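Local structure of amidase, hydantoinase/carbamoylase family (Burkholderia vietnamiensis, 5I4M) at residues K71-T76 and S129-G134; G116-L121 and A412-G417; V163-F168 and A385-T390; L174-K177 and T183-E186; K318-L323 and L340-Y345. The protein probably hydrolyses N-carbamoyl-L-amino acids as a two-zinc amidase of the peptidase M20 family. One frame throughout, in Å; residues are numbered along the deposited sequence.

Interaction 1: K71-T76 and S129-G134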
# COMPACT_ATOMS: atom_id res chain seq x y z
N LYS A 71 1.53 -11.48 39.69
CA LYS A 71 0.72 -11.77 40.87
C LYS A 71 1.30 -12.95 41.63
O LYS A 71 1.32 -12.96 42.87
CB LYS A 71 -0.73 -12.04 40.48
CG LYS A 71 -1.52 -10.77 40.16
CD LYS A 71 -2.93 -11.09 39.70
CE LYS A 71 -3.68 -9.82 39.32
NZ LYS A 71 -4.98 -10.15 38.68
N ALA A 72 1.78 -13.96 40.90
CA ALA A 72 2.39 -15.11 41.56
C ALA A 72 3.66 -14.73 42.29
O ALA A 72 4.05 -15.42 43.24
CB ALA A 72 2.67 -16.22 40.54
N ALA A 73 4.31 -13.64 41.88
CA ALA A 73 5.48 -13.14 42.58
C ALA A 73 5.11 -12.12 43.66
O ALA A 73 5.98 -11.37 44.11
CB ALA A 73 6.47 -12.53 41.59
N GLY A 74 3.84 -12.07 44.07
CA GLY A 74 3.43 -11.22 45.16
C GLY A 74 3.13 -9.78 44.80
O GLY A 74 3.07 -8.93 45.69
N CYS A 75 2.94 -9.47 43.52
CA CYS A 75 2.62 -8.11 43.11
C CYS A 75 1.12 -7.85 43.16
O CYS A 75 0.31 -8.75 42.90
CB CYS A 75 3.11 -7.84 41.68
SG CYS A 75 4.89 -7.87 41.52
N THR A 76 0.77 -6.61 43.48
CA THR A 76 -0.57 -6.10 43.28
C THR A 76 -0.60 -5.34 41.96
O THR A 76 0.38 -4.69 41.58
CB THR A 76 -1.01 -5.20 44.44
OG1 THR A 76 -0.02 -4.17 44.65
CG2 THR A 76 -1.13 -6.01 45.71
N SER A 129 13.94 -11.76 41.86
CA SER A 129 15.24 -11.84 42.51
C SER A 129 15.21 -11.18 43.88
O SER A 129 15.87 -11.65 44.81
CB SER A 129 16.31 -11.20 41.62
OG SER A 129 16.60 -12.04 40.52
N LEU A 130 14.45 -10.09 44.03
CA LEU A 130 14.27 -9.52 45.36
C LEU A 130 13.56 -10.51 46.27
O LEU A 130 13.88 -10.60 47.46
CB LEU A 130 13.47 -8.22 45.28
CG LEU A 130 14.06 -7.06 44.49
CD1 LEU A 130 13.03 -5.96 44.34
CD2 LEU A 130 15.31 -6.55 45.17
N ASN A 131 12.60 -11.27 45.73
CA ASN A 131 11.97 -12.31 46.54
C ASN A 131 12.96 -13.41 46.89
O ASN A 131 13.05 -13.84 48.05
CB ASN A 131 10.76 -12.90 45.81
CG ASN A 131 9.66 -11.89 45.62
OD1 ASN A 131 9.64 -10.85 46.27
ND2 ASN A 131 8.72 -12.18 44.72
N ASP A 132 13.72 -13.89 45.90
CA ASP A 132 14.67 -14.97 46.13
C ASP A 132 15.64 -14.63 47.25
O ASP A 132 15.99 -15.49 48.07
CB ASP A 132 15.45 -15.29 44.85
CG ASP A 132 14.60 -15.99 43.81
OD1 ASP A 132 13.48 -16.42 44.14
OD2 ASP A 132 15.07 -16.10 42.66
N HIS A 133 16.10 -13.38 47.29
CA HIS A 133 17.09 -12.97 48.27
C HIS A 133 16.47 -12.37 49.52
O HIS A 133 17.21 -11.93 50.41
CB HIS A 133 18.06 -11.97 47.63
CG HIS A 133 18.97 -12.58 46.62
ND1 HIS A 133 18.72 -12.53 45.26
CD2 HIS A 133 20.12 -13.28 46.76
CE1 HIS A 133 19.68 -13.17 44.62
NE2 HIS A 133 20.55 -13.63 45.50
N GLY A 134 15.15 -12.36 49.62
CA GLY A 134 14.49 -11.88 50.82
C GLY A 134 14.76 -10.42 51.11
O GLY A 134 14.86 -10.02 52.27
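The side-chain amide of N131 donates to the backbone carbonyl of A73, and this is the one hydrogen bond that joins the two segments. N131 ND2 lies 2.9 Å from A73 O, with an N-H...O angle of 146°. A73 O sits close to the plane of the amide, whereas the nitrogen reaches the carbonyl tilted by about 32° from the carbonyl plane. The side chain of N131 is placed by its first torsion, CG anti to the carbonyl carbon (chi1 -65°), which sends the amide out from its helix toward the turn at A73. Its other end is occupied too: OD1 accepts from R89 NE on strand 85-89, so bonds at both ends fix which way round the amide lies.

Two helix ends meet here. Helix 57-72 finishes in a Schellman motif with G74, at positive phi, as the C-prime residue; G74 N returns to K71 O at 2.9 Å. Helix 117-132 closes in the same manner at G134, whose N bonds to N131 O. A73 is the first residue beyond helical geometry, which probably leaves its carbonyl available to a side-chain donor.

Beyond the bond, A73 CB lies 3.9 Å from N131 ND2, and its apolar neighbour is I127, one turn earlier on helix 117-132. The next residue, D132, forms a salt bridge through OD2 with R31 NH2.

Interaction 2: G116-L121 and A412-G417; sequences GIYGVL and AWIEAG
Beside the zinc site of this M20-family catalytic domain, the first turn of helix 117-132 packs against helix 411-429 through Y118 and I414. Helix 117-132 begins just after D115, which binds both zinc ions, with G116 at the N-cap position. The short axes of 117-121 and 412-417 approach to 11.2 Å and cross at -49°, a separation bridged by the tyrosine.

Y118 points at the other helix with CG anti to its own N, and its ring slides past the I414 side chain in the opposite direction. I414 CD1 rests over the middle of one ring face, 3.6 Å from the centroid and only 10° off the normal, a CH-pi contact over the face. The second branch of the isoleucine lies toward the rim: I414 CG2 comes within 3.6 Å of Y118 CE1. Beyond the tyrosine, L210 and I212 of strand 206-212 also touch its side chain, and the side chain of H211, a ligand of one zinc ion, is about 6 Å away; Y118 thus packs next to the metal site. I414 is backed in turn by L32 and L36 of helix 29-39.

The hydroxyl makes the polar link in this buried contact. G417, lacking a side chain, lets the oxygen come close to the helix backbone, with Y118 OH 3.3 Å from G417 CA. There Y118 OH donates to I414 O over 2.7 Å, meeting the carbonyl at a C=O...O angle of 117°.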
# COMPACT_ATOMS: atom_id res chain seq x y z
N GLY A 116 11.54 -3.97 23.68
CA GLY A 116 10.47 -3.77 24.65
C GLY A 116 10.26 -4.89 25.66
O GLY A 116 10.28 -4.66 26.87
N ILE A 117 10.04 -6.11 25.18
CA ILE A 117 9.66 -7.18 26.11
C ILE A 117 10.81 -7.49 27.07
O ILE A 117 10.57 -7.87 28.22
CB ILE A 117 9.18 -8.43 25.33
CG1 ILE A 117 8.71 -9.53 26.29
CG2 ILE A 117 10.29 -8.95 24.42
CD1 ILE A 117 7.47 -9.15 27.11
N TYR A 118 12.06 -7.32 26.64
CA TYR A 118 13.19 -7.53 27.54
C TYR A 118 13.08 -6.63 28.77
O TYR A 118 13.29 -7.08 29.91
CB TYR A 118 14.49 -7.28 26.79
CG TYR A 118 15.78 -7.28 27.60
CD1 TYR A 118 16.00 -8.21 28.62
CD2 TYR A 118 16.79 -6.37 27.31
CE1 TYR A 118 17.19 -8.21 29.33
CE2 TYR A 118 17.97 -6.36 28.02
CZ TYR A 118 18.17 -7.29 29.02
OH TYR A 118 19.36 -7.27 29.72
N GLY A 119 12.73 -5.36 28.58
CA GLY A 119 12.63 -4.46 29.73
C GLY A 119 11.50 -4.83 30.68
O GLY A 119 11.63 -4.67 31.90
N VAL A 120 10.39 -5.32 30.13
CA VAL A 120 9.30 -5.79 30.99
C VAL A 120 9.73 -7.02 31.76
O VAL A 120 9.59 -7.08 32.99
CB VAL A 120 8.03 -6.07 30.15
CG1 VAL A 120 6.95 -6.69 31.03
CG2 VAL A 120 7.52 -4.77 29.50
N LEU A 121 10.25 -8.02 31.06
CA LEU A 121 10.61 -9.27 31.72
C LEU A 121 11.85 -9.11 32.59
O LEU A 121 11.99 -9.83 33.59
CB LEU A 121 10.81 -10.37 30.67
CG LEU A 121 9.52 -10.74 29.94
CD1 LEU A 121 9.76 -11.87 28.93
CD2 LEU A 121 8.44 -11.16 30.94
N ALA A 412 24.32 -13.97 27.71
CA ALA A 412 25.22 -13.15 28.52
C ALA A 412 24.75 -11.70 28.58
O ALA A 412 24.71 -11.10 29.66
CB ALA A 412 26.65 -13.23 27.98
N TRP A 413 24.43 -11.10 27.42
CA TRP A 413 23.97 -9.72 27.41
C TRP A 413 22.67 -9.56 28.19
O TRP A 413 22.50 -8.60 28.95
CB TRP A 413 23.75 -9.23 25.98
CG TRP A 413 24.97 -9.12 25.18
CD1 TRP A 413 26.27 -9.06 25.63
CD2 TRP A 413 25.04 -9.07 23.75
NE1 TRP A 413 27.13 -8.97 24.56
CE2 TRP A 413 26.40 -8.98 23.40
CE3 TRP A 413 24.07 -9.10 22.74
CZ2 TRP A 413 26.82 -8.92 22.07
CZ3 TRP A 413 24.49 -9.05 21.41
CH2 TRP A 413 25.86 -8.96 21.09
N ILE A 414 21.73 -10.47 27.97
CA ILE A 414 20.43 -10.38 28.64
C ILE A 414 20.61 -10.41 30.15
O ILE A 414 20.05 -9.58 30.87
CB ILE A 414 19.51 -11.52 28.14
CG1 ILE A 414 19.15 -11.29 26.68
CG2 ILE A 414 18.24 -11.63 28.99
CD1 ILE A 414 18.44 -9.95 26.43
N GLU A 415 21.42 -11.36 30.64
CA GLU A 415 21.64 -11.47 32.08
C GLU A 415 22.37 -10.24 32.63
O GLU A 415 22.00 -9.72 33.69
CB GLU A 415 22.42 -12.75 32.39
CG GLU A 415 22.81 -12.92 33.84
CD GLU A 415 23.42 -14.28 34.11
OE1 GLU A 415 23.86 -14.52 35.25
OE2 GLU A 415 23.44 -15.10 33.19
N ALA A 416 23.38 -9.75 31.91
CA ALA A 416 24.16 -8.62 32.40
C ALA A 416 23.30 -7.38 32.56
O ALA A 416 23.40 -6.67 33.57
CB ALA A 416 25.32 -8.33 31.46
N GLY A 417 22.45 -7.10 31.58
CA GLY A 417 21.62 -5.90 31.66
C GLY A 417 20.66 -5.96 32.83
O GLY A 417 20.39 -4.95 33.47

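Interaction 3: V163-F168 and A385-T390; sequences VFAGVF and AQVAPT
V387, A165 and Q386 make up most of this surface contact, in which the turn after helix 159-164 meets the loop that leads into strand 390-395. V387 points at the turn, and its CG1 branch does the touching: V387 CG1 lies 3.3 Å from A165 O and, more loosely, 4.1 Å from A165 CB. With CG1 anti to the carbonyl carbon (chi1 -64°), that methyl is carried forward over the A165 backbone. A165 CB is directed back at the loop, so the two apolar groups face each other.

Q386 reaches across to V167 with its chain extended beyond CG, the two side chains crossing at about a right angle. V167 CG2 stands 3.4 Å from Q386 OE1 and also approaches the amide carbon and nitrogen. No direct hydrogen bond joins the segments; instead a water donates to both A165 O and Q386 OE1, at 2.9 Å in each case, and so satisfies two acceptors that could not bond each other. G166, at positive phi, forms the Schellman end of helix 159-164 and turns the chain so that A165 and V167 both meet the loop.

Around this contact, F164 packs on L384 and V167 on Y383, both from helix 380-384, while Q386 leans on I349 of strand 337-350. The loop then passes into strand 390-395, where T390 touches A381 and L384 of the same helix.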
# COMPACT_ATOMS: atom_id res chain seq x y z
N VAL A 163 0.85 10.43 27.96
CA VAL A 163 -0.29 10.83 28.79
C VAL A 163 0.10 10.80 30.26
O VAL A 163 -0.20 11.74 31.02
CB VAL A 163 -1.50 9.91 28.53
CG1 VAL A 163 -2.63 10.30 29.48
CG2 VAL A 163 -1.96 9.98 27.08
N PHE A 164 0.76 9.72 30.68
CA PHE A 164 1.19 9.58 32.07
C PHE A 164 2.03 10.78 32.50
O PHE A 164 1.80 11.35 33.58
CB PHE A 164 1.99 8.28 32.23
CG PHE A 164 2.35 7.97 33.67
CD1 PHE A 164 3.45 8.58 34.27
CD2 PHE A 164 1.59 7.09 34.41
CE1 PHE A 164 3.78 8.31 35.60
CE2 PHE A 164 1.90 6.82 35.74
CZ PHE A 164 3.00 7.43 36.33
N ALA A 165 2.96 11.20 31.65
CA ALA A 165 3.87 12.28 31.97
C ALA A 165 3.25 13.67 31.82
O ALA A 165 3.93 14.66 32.09
CB ALA A 165 5.13 12.18 31.10
N GLY A 166 2.00 13.78 31.39
CA GLY A 166 1.38 15.09 31.28
C GLY A 166 1.66 15.79 29.97
O GLY A 166 1.36 16.98 29.84
N VAL A 167 2.24 15.09 29.00
CA VAL A 167 2.55 15.69 27.71
C VAL A 167 1.31 15.77 26.83
O VAL A 167 1.10 16.76 26.12
CB VAL A 167 3.67 14.88 27.03
CG1 VAL A 167 3.89 15.36 25.60
CG2 VAL A 167 4.96 15.01 27.84
N PHE A 168 0.46 14.74 26.87
CA PHE A 168 -0.76 14.62 26.09
C PHE A 168 -1.96 14.45 27.01
O PHE A 168 -1.86 13.75 28.02
CB PHE A 168 -0.72 13.39 25.16
CG PHE A 168 0.49 13.32 24.27
CD1 PHE A 168 0.76 14.33 23.37
CD2 PHE A 168 1.31 12.20 24.30
CE1 PHE A 168 1.85 14.25 22.54
CE2 PHE A 168 2.40 12.12 23.46
CZ PHE A 168 2.68 13.14 22.59
N ALA A 385 11.23 10.71 32.03
CA ALA A 385 12.28 11.64 32.44
C ALA A 385 11.76 13.05 32.67
O ALA A 385 12.40 13.82 33.39
CB ALA A 385 13.40 11.68 31.40
N GLN A 386 10.61 13.40 32.08
CA GLN A 386 10.05 14.73 32.29
C GLN A 386 9.42 14.90 33.66
O GLN A 386 9.22 16.04 34.11
CB GLN A 386 9.01 15.04 31.21
CG GLN A 386 9.57 15.07 29.78
CD GLN A 386 8.60 15.70 28.79
OE1 GLN A 386 7.70 16.44 29.19
NE2 GLN A 386 8.77 15.40 27.51
N VAL A 387 9.10 13.80 34.35
CA VAL A 387 8.37 13.88 35.61
C VAL A 387 9.08 13.18 36.76
O VAL A 387 8.67 13.36 37.91
CB VAL A 387 6.93 13.32 35.47
CG1 VAL A 387 6.14 14.19 34.50
CG2 VAL A 387 6.96 11.86 35.02
N ALA A 388 10.15 12.43 36.50
CA ALA A 388 10.83 11.73 37.57
C ALA A 388 12.28 11.52 37.17
O ALA A 388 12.57 11.43 35.97
CB ALA A 388 10.17 10.37 37.86
N PRO A 389 13.20 11.44 38.13
CA PRO A 389 14.59 11.10 37.78
C PRO A 389 14.64 9.75 37.09
O PRO A 389 14.21 8.75 37.64
CB PRO A 389 15.30 11.06 39.15
CG PRO A 389 14.38 11.75 40.10
CD PRO A 389 12.99 11.61 39.58
N THR A 390 15.17 9.74 35.86
CA THR A 390 15.08 8.58 34.97
C THR A 390 16.40 8.40 34.21
O THR A 390 17.03 9.38 33.83
CB THR A 390 13.96 8.77 33.93
OG1 THR A 390 12.70 8.98 34.60
CG2 THR A 390 13.85 7.57 32.96
O HOH W 1 5.69 16.86 31.26

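Interaction 4: L174-K177 and T183-E186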
# COMPACT_ATOMS: atom_id res chain seq x y z
N LEU A 174 -6.63 8.30 23.79
CA LEU A 174 -7.70 7.35 23.51
C LEU A 174 -8.24 7.45 22.09
O LEU A 174 -8.83 6.48 21.59
CB LEU A 174 -8.85 7.55 24.49
CG LEU A 174 -8.52 7.22 25.95
CD1 LEU A 174 -9.66 7.67 26.86
CD2 LEU A 174 -8.23 5.72 26.14
N SER A 175 -8.03 8.58 21.41
CA SER A 175 -8.61 8.80 20.09
C SER A 175 -7.66 8.48 18.94
O SER A 175 -8.06 8.62 17.78
CB SER A 175 -9.09 10.26 19.97
OG SER A 175 -8.03 11.17 20.24
N ARG A 176 -6.42 8.06 19.20
CA ARG A 176 -5.54 7.64 18.11
C ARG A 176 -6.13 6.43 17.40
O ARG A 176 -6.69 5.54 18.04
CB ARG A 176 -4.14 7.32 18.62
CG ARG A 176 -3.44 8.45 19.38
CD ARG A 176 -3.39 9.73 18.56
NE ARG A 176 -4.59 10.54 18.77
CZ ARG A 176 -4.99 11.51 17.97
NH1 ARG A 176 -4.29 11.81 16.88
NH2 ARG A 176 -6.10 12.19 18.25
N LYS A 177 -6.03 6.40 16.07
CA LYS A 177 -6.76 5.43 15.26
C LYS A 177 -5.82 4.55 14.45
O LYS A 177 -4.73 4.97 14.05
CB LYS A 177 -7.72 6.14 14.28
CG LYS A 177 -8.89 6.86 14.92
CD LYS A 177 -9.66 7.66 13.87
CE LYS A 177 -10.78 8.50 14.49
NZ LYS A 177 -11.95 7.68 14.95
N THR A 183 -10.10 3.00 17.47
CA THR A 183 -9.35 3.86 18.38
C THR A 183 -8.66 3.03 19.46
O THR A 183 -9.04 1.90 19.75
CB THR A 183 -10.24 4.89 19.06
OG1 THR A 183 -11.13 4.22 19.96
CG2 THR A 183 -11.03 5.69 18.03
N ILE A 184 -7.63 3.63 20.06
CA ILE A 184 -6.99 3.01 21.21
C ILE A 184 -8.01 2.74 22.31
O ILE A 184 -8.04 1.65 22.90
CB ILE A 184 -5.82 3.89 21.71
CG1 ILE A 184 -4.62 3.75 20.77
CG2 ILE A 184 -5.44 3.51 23.15
CD1 ILE A 184 -3.36 4.57 21.22
N GLY A 185 -8.90 3.70 22.57
CA GLY A 185 -9.90 3.52 23.61
C GLY A 185 -10.84 2.36 23.33
O GLY A 185 -11.20 1.61 24.24
N GLU A 186 -11.27 2.21 22.08
CA GLU A 186 -12.14 1.08 21.75
C GLU A 186 -11.41 -0.24 21.93
O GLU A 186 -11.97 -1.21 22.48
CB GLU A 186 -12.64 1.20 20.31
CG GLU A 186 -13.67 2.31 20.10
CD GLU A 186 -13.72 2.80 18.65
OE1 GLU A 186 -13.01 2.23 17.79
OE2 GLU A 186 -14.48 3.75 18.39
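T183 is wedged against the backbone of 174-177, and each part of its side chain has its own neighbour. T183 CB lies 3.3 Å from L174 O, and T183 CA makes a CA-H...O contact with R176 O. At the branch the methyl goes one way: T183 CG2 runs alongside the K177 side chain, meeting K177 CG at 4.0 Å and then K177 NZ, whose chain bends at its last torsion. The hydroxyl goes the other way. With OG1 set between the backbone N and the carbonyl carbon (chi1 68°), it is turned to the start of helix 184-191 and accepts from E186 N at 2.9 Å. T183 N in turn donates to E186 OE1, which it meets from above the carboxylate plane. Together these bonds form a capping box at the N-terminus of helix 184-191.

The same helix start is tied to the end of helix 170-175 by two backbone bonds. G185 N donates to L174 O at 2.9 Å, in the carbonyl plane on a lone pair, and I184 N donates to R176 O, almost in line with the carbonyl bond; the latter belongs to the single beta bridge of K177 with T183. I184 CD1 packs on R176 CB at 3.9 Å, while L174 CD2 covers G185 CA. The R176 guanidinium turns back to its own side, NH2 to S175 OG, which is also hydrogen-bonded to E171 O, and NE to Y172 O.

Interaction 5: K318-L323 and L340-Y345; sequences KMDAAL and LEQIFY
In the dimerisation domain of the M20 fold, helix 313-334 packs on strands 225-242 and 337-350, and D320 and Q342 are where 318-323 comes closest to 340-345 of strand 337-350. D320 projects from the helix with CG anti to its N (chi1 170°), and Q342 rises from the strand in a fully extended chain. The two side chains cross at about a right angle, their carboxylate and amide planes 61° apart. D320 OD1 and Q342 OE1 stand 3.4 Å from each other; both are acceptors, so no hydrogen bond links them. A looser approach is made by two leucines that also point across the contact, with L323 CD2 4.7 Å from L340 CD1.

The closeness of the two oxygens is probably explained by R235 on the paired strand 225-242: R235 NH1 donates to Q342 OE1 and has a long, weak ion pair with D320 OD1, so its positive charge probably offsets the proximity of the two acceptors. D320 OD1 also takes a hydrogen bond from Y237 OH and a salt bridge from R324 NE, one turn further along its own helix.

The strand itself carries a classic beta bulge, I343 and F344 both facing W236, and I343 also packs on R295 of the second subunit. Just before the bulge, the Q342 amide turns its oxygen rather than its nitrogen to the helix, Q342 NE2 lying 5.4 Å from D320 OD1.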
# COMPACT_ATOMS: atom_id res chain seq x y z
N LYS A 318 16.20 22.18 11.62
CA LYS A 318 16.67 22.45 10.26
C LYS A 318 16.16 21.39 9.29
O LYS A 318 15.78 21.71 8.15
CB LYS A 318 18.20 22.48 10.26
CG LYS A 318 18.89 22.70 8.92
CD LYS A 318 20.41 22.63 9.11
CE LYS A 318 21.19 22.94 7.84
NZ LYS A 318 20.80 22.08 6.68
N MET A 319 16.14 20.13 9.72
CA MET A 319 15.60 19.08 8.88
C MET A 319 14.11 19.31 8.62
O MET A 319 13.65 19.17 7.48
CB MET A 319 15.83 17.72 9.54
CG MET A 319 17.31 17.37 9.75
SD MET A 319 17.58 15.95 10.84
CE MET A 319 16.94 14.60 9.84
N ASP A 320 13.36 19.66 9.67
CA ASP A 320 11.95 20.01 9.54
C ASP A 320 11.74 21.08 8.47
O ASP A 320 10.89 20.93 7.58
CB ASP A 320 11.41 20.49 10.89
CG ASP A 320 10.02 21.10 10.79
OD1 ASP A 320 9.04 20.34 10.64
OD2 ASP A 320 9.90 22.34 10.87
N ALA A 321 12.50 22.18 8.55
CA ALA A 321 12.30 23.27 7.60
C ALA A 321 12.64 22.84 6.18
O ALA A 321 11.96 23.23 5.23
CB ALA A 321 13.13 24.49 8.02
N ALA A 322 13.66 21.99 6.04
CA ALA A 322 14.06 21.51 4.72
C ALA A 322 12.99 20.60 4.12
O ALA A 322 12.73 20.66 2.92
CB ALA A 322 15.40 20.77 4.80
N LEU A 323 12.38 19.75 4.95
CA LEU A 323 11.28 18.93 4.46
C LEU A 323 10.12 19.79 3.98
O LEU A 323 9.59 19.58 2.88
CB LEU A 323 10.81 17.96 5.55
CG LEU A 323 9.57 17.15 5.15
CD1 LEU A 323 9.94 16.08 4.15
CD2 LEU A 323 8.91 16.52 6.39
N LEU A 340 0.09 18.37 5.00
CA LEU A 340 1.26 17.96 5.77
C LEU A 340 1.01 18.28 7.23
O LEU A 340 0.67 19.42 7.57
CB LEU A 340 2.53 18.68 5.27
CG LEU A 340 3.85 18.39 5.99
CD1 LEU A 340 5.01 18.68 5.06
CD2 LEU A 340 4.02 19.22 7.28
N GLU A 341 1.19 17.29 8.10
CA GLU A 341 1.03 17.47 9.53
C GLU A 341 2.22 16.85 10.24
O GLU A 341 2.55 15.69 10.00
CB GLU A 341 -0.26 16.82 10.06
CG GLU A 341 -0.46 17.06 11.56
CD GLU A 341 -1.74 16.46 12.12
OE1 GLU A 341 -2.12 16.83 13.25
OE2 GLU A 341 -2.36 15.60 11.45
N GLN A 342 2.86 17.62 11.12
CA GLN A 342 3.79 17.01 12.06
C GLN A 342 2.95 16.42 13.18
O GLN A 342 2.28 17.15 13.93
CB GLN A 342 4.78 18.05 12.58
CG GLN A 342 5.73 17.53 13.65
CD GLN A 342 6.73 18.59 14.08
OE1 GLN A 342 7.69 18.87 13.38
NE2 GLN A 342 6.46 19.23 15.22
N ILE A 343 2.92 15.08 13.28
CA ILE A 343 2.04 14.42 14.24
C ILE A 343 2.75 14.09 15.55
O ILE A 343 2.09 13.63 16.49
CB ILE A 343 1.41 13.15 13.64
CG1 ILE A 343 2.48 12.09 13.38
CG2 ILE A 343 0.64 13.48 12.36
CD1 ILE A 343 1.90 10.67 13.34
N PHE A 344 4.06 14.33 15.64
CA PHE A 344 4.85 13.88 16.79
C PHE A 344 6.13 14.69 16.86
O PHE A 344 6.81 14.85 15.84
CB PHE A 344 5.17 12.39 16.64
CG PHE A 344 5.78 11.73 17.86
CD1 PHE A 344 5.21 11.87 19.12
CD2 PHE A 344 6.89 10.90 17.73
CE1 PHE A 344 5.76 11.23 20.23
CE2 PHE A 344 7.44 10.25 18.83
CZ PHE A 344 6.87 10.42 20.09
N TYR A 345 6.45 15.20 18.04
CA TYR A 345 7.73 15.88 18.24
C TYR A 345 8.10 15.82 19.71
O TYR A 345 7.26 16.09 20.57
CB TYR A 345 7.66 17.35 17.77
CG TYR A 345 8.78 18.22 18.31
CD1 TYR A 345 10.12 17.88 18.11
CD2 TYR A 345 8.51 19.38 19.02
CE1 TYR A 345 11.16 18.68 18.63
CE2 TYR A 345 9.53 20.18 19.53
CZ TYR A 345 10.85 19.82 19.33
OH TYR A 345 11.86 20.63 19.84

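Interactions 1 and 2 share helix 117-132, one at its C-terminal end and the other at its first turn, with centres 18 Å apart; along the chain their segments alternate. Interactions 3, 4 and 5 are all nested within the long loop closed by interaction 2. Interactions 3 and 4 use the successive helices 159-164 and 170-175, and their nearest atoms are about 6 Å apart. Interaction 5 lies in the dimerisation domain, 46 Å from interaction 1 between centres and on the opposite side of the chain's centre, yet its nearest atoms come within about 4 Å of interaction 3. The chain thus leaves the zinc-binding domain, builds the dimerisation domain and returns to finish the first.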